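Local structure of possible prolidase (Bifidobacterium longum NCC2705, 2P9B) at residues E186-V191 against C233-Q238. The protein is a putative amidohydrolase, possibly a prolidase, that probably hydrolyses carbon-nitrogen bonds. Sequence-based numbering, arbitrary orientation.
Sequences EARTAV and CDEAHQ
R188 runs straight out from its helix, CG anti to the backbone N (chi1 -170°), then bends at chi3 and brings its guanidinium to D234 and E235 on the neighbouring helix. E235 also starts anti but folds at chi2, which swings OE1 to the edge of the guanidinium. NH1 of R188 is the shared donor: it lies 2.8 Å from D234 OD2 and 3.0 Å from E235 OE1, a salt-bridge network of one cation and two consecutive acids. OE1 sits in the guanidinium plane, whereas OD2 is tilted slightly from it and accepts through its anti lone pair. Both carboxylates stand nearly upright to the guanidinium, the one of D234 at 77°, so neither makes a flat, two-oxygen pairing; NH2 adds a weak second bond to the same OD2. Q238 NE2, one turn on, also donates weakly to OD2, leaving that oxygen with three N-H partners. With an alanine at R188, the two acids would probably lose their shared N-H donor and lie close together without the positive charge that offsets part of theirs. Deeper in the interface, V191 CG1 packs 3.5 Å from E235 CG, pressing on the aliphatic part of the glutamate, while V191 CG2 reaches the methyl of A236 more loosely. The two segments run roughly parallel, with axes 9.1 Å apart and 28° between their directions. They belong to helices 184-196 and 226-238, packed side by side in what is probably the TIM-barrel-like amidohydrolase domain; inward, V191 rests on strand 166-167 and A236 on strand 243-247.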
loop_
_atom_site.group_PDB
_atom_site.type_symbol
_atom_site.label_atom_id
_atom_site.label_comp_id
_atom_site.label_asym_id
_atom_site.label_seq_id
_atom_site.Cartn_x
_atom_site.Cartn_y
_atom_site.Cartn_z
ATOM N N GLU A 186 -11.615 4.672 -26.488
ATOM C CA GLU A 186 -12.014 3.442 -25.818
ATOM C C GLU A 186 -11.548 3.488 -24.367
ATOM O O GLU A 186 -12.288 3.126 -23.460
ATOM C CB GLU A 186 -11.405 2.219 -26.514
ATOM C CG GLU A 186 -11.621 0.920 -25.747
ATOM C CD GLU A 186 -10.844 -0.258 -26.317
ATOM O OE1 GLU A 186 -9.658 -0.082 -26.662
ATOM O OE2 GLU A 186 -11.414 -1.364 -26.401
ATOM N N ALA A 187 -10.313 3.941 -24.162
ATOM C CA ALA A 187 -9.741 4.035 -22.824
ATOM C C ALA A 187 -10.511 5.010 -21.934
ATOM O O ALA A 187 -10.747 4.733 -20.760
ATOM C CB ALA A 187 -8.273 4.458 -22.911
ATOM N N ARG A 188 -10.888 6.157 -22.490
ATOM C CA ARG A 188 -11.621 7.158 -21.723
ATOM C C ARG A 188 -12.994 6.629 -21.332
ATOM O O ARG A 188 -13.481 6.878 -20.226
ATOM C CB ARG A 188 -11.776 8.454 -22.530
ATOM C CG ARG A 188 -12.312 9.630 -21.716
ATOM C CD ARG A 188 -12.440 10.895 -22.559
ATOM N NE ARG A 188 -11.148 11.472 -22.931
ATOM C CZ ARG A 188 -10.391 12.217 -22.126
ATOM N NH1 ARG A 188 -10.788 12.489 -20.889
ATOM N NH2 ARG A 188 -9.236 12.701 -22.567
ATOM N N THR A 189 -13.622 5.894 -22.241
ATOM C CA THR A 189 -14.938 5.329 -21.959
ATOM C C THR A 189 -14.831 4.279 -20.859
ATOM O O THR A 189 -15.696 4.181 -19.992
ATOM C CB THR A 189 -15.547 4.677 -23.218
ATOM O OG1 THR A 189 -15.747 5.679 -24.222
ATOM C CG2 THR A 189 -16.878 4.024 -22.892
ATOM N N ALA A 190 -13.759 3.497 -20.893
ATOM C CA ALA A 190 -13.561 2.458 -19.904
ATOM C C ALA A 190 -13.361 3.033 -18.506
ATOM O O ALA A 190 -13.956 2.548 -17.542
ATOM C CB ALA A 190 -12.375 1.588 -20.297
ATOM N N VAL A 191 -12.536 4.069 -18.390
ATOM C CA VAL A 191 -12.295 4.668 -17.085
ATOM C C VAL A 191 -13.586 5.313 -16.567
ATOM O O VAL A 191 -13.857 5.296 -15.368
ATOM C CB VAL A 191 -11.148 5.720 -17.147
ATOM C CG1 VAL A 191 -11.537 6.879 -18.045
ATOM C CG2 VAL A 191 -10.818 6.210 -15.746
ATOM N N CYS A 233 -5.798 9.049 -17.537
ATOM C CA CYS A 233 -5.389 9.961 -16.477
ATOM C C CYS A 233 -6.178 11.265 -16.484
ATOM O O CYS A 233 -6.555 11.765 -15.430
ATOM C CB CYS A 233 -3.896 10.256 -16.581
ATOM S SG CYS A 233 -2.881 8.842 -16.134
ATOM N N ASP A 234 -6.419 11.820 -17.668
ATOM C CA ASP A 234 -7.170 13.068 -17.767
ATOM C C ASP A 234 -8.552 12.904 -17.145
ATOM O O ASP A 234 -8.981 13.723 -16.334
ATOM C CB ASP A 234 -7.316 13.488 -19.234
ATOM C CG ASP A 234 -8.138 14.755 -19.400
ATOM O OD1 ASP A 234 -7.720 15.812 -18.878
ATOM O OD2 ASP A 234 -9.204 14.696 -20.053
ATOM N N GLU A 235 -9.232 11.830 -17.522
ATOM C CA GLU A 235 -10.572 11.544 -17.026
ATOM C C GLU A 235 -10.594 11.283 -15.520
ATOM O O GLU A 235 -11.425 11.835 -14.801
ATOM C CB GLU A 235 -11.146 10.337 -17.775
ATOM C CG GLU A 235 -12.634 10.118 -17.585
ATOM C CD GLU A 235 -13.466 11.295 -18.064
ATOM O OE1 GLU A 235 -13.151 11.853 -19.137
ATOM O OE2 GLU A 235 -14.439 11.652 -17.370
ATOM N N ALA A 236 -9.682 10.445 -15.037
ATOM C CA ALA A 236 -9.641 10.142 -13.611
ATOM C C ALA A 236 -9.362 11.391 -12.781
ATOM O O ALA A 236 -10.006 11.626 -11.760
ATOM C CB ALA A 236 -8.575 9.093 -13.334
ATOM N N HIS A 237 -8.405 12.194 -13.229
ATOM C CA HIS A 237 -8.024 13.404 -12.510
ATOM C C HIS A 237 -9.137 14.438 -12.430
ATOM O O HIS A 237 -9.176 15.240 -11.499
ATOM C CB HIS A 237 -6.772 14.001 -13.148
ATOM C CG HIS A 237 -5.558 13.140 -12.991
ATOM N ND1 HIS A 237 -4.392 13.352 -13.694
ATOM C CD2 HIS A 237 -5.336 12.056 -12.210
ATOM C CE1 HIS A 237 -3.504 12.433 -13.354
ATOM N NE2 HIS A 237 -4.053 11.635 -12.456
ATOM N N GLN A 238 -10.038 14.415 -13.405
ATOM C CA GLN A 238 -11.163 15.346 -13.403
ATOM C C GLN A 238 -11.995 15.095 -12.154
ATOM O O GLN A 238 -12.665 15.997 -11.649
ATOM C CB GLN A 238 -12.038 15.133 -14.638
ATOM C CG GLN A 238 -11.531 15.798 -15.896
ATOM C CD GLN A 238 -12.469 15.567 -17.060
ATOM O OE1 GLN A 238 -13.691 15.660 -16.912
ATOM N NE2 GLN A 238 -11.906 15.272 -18.229
#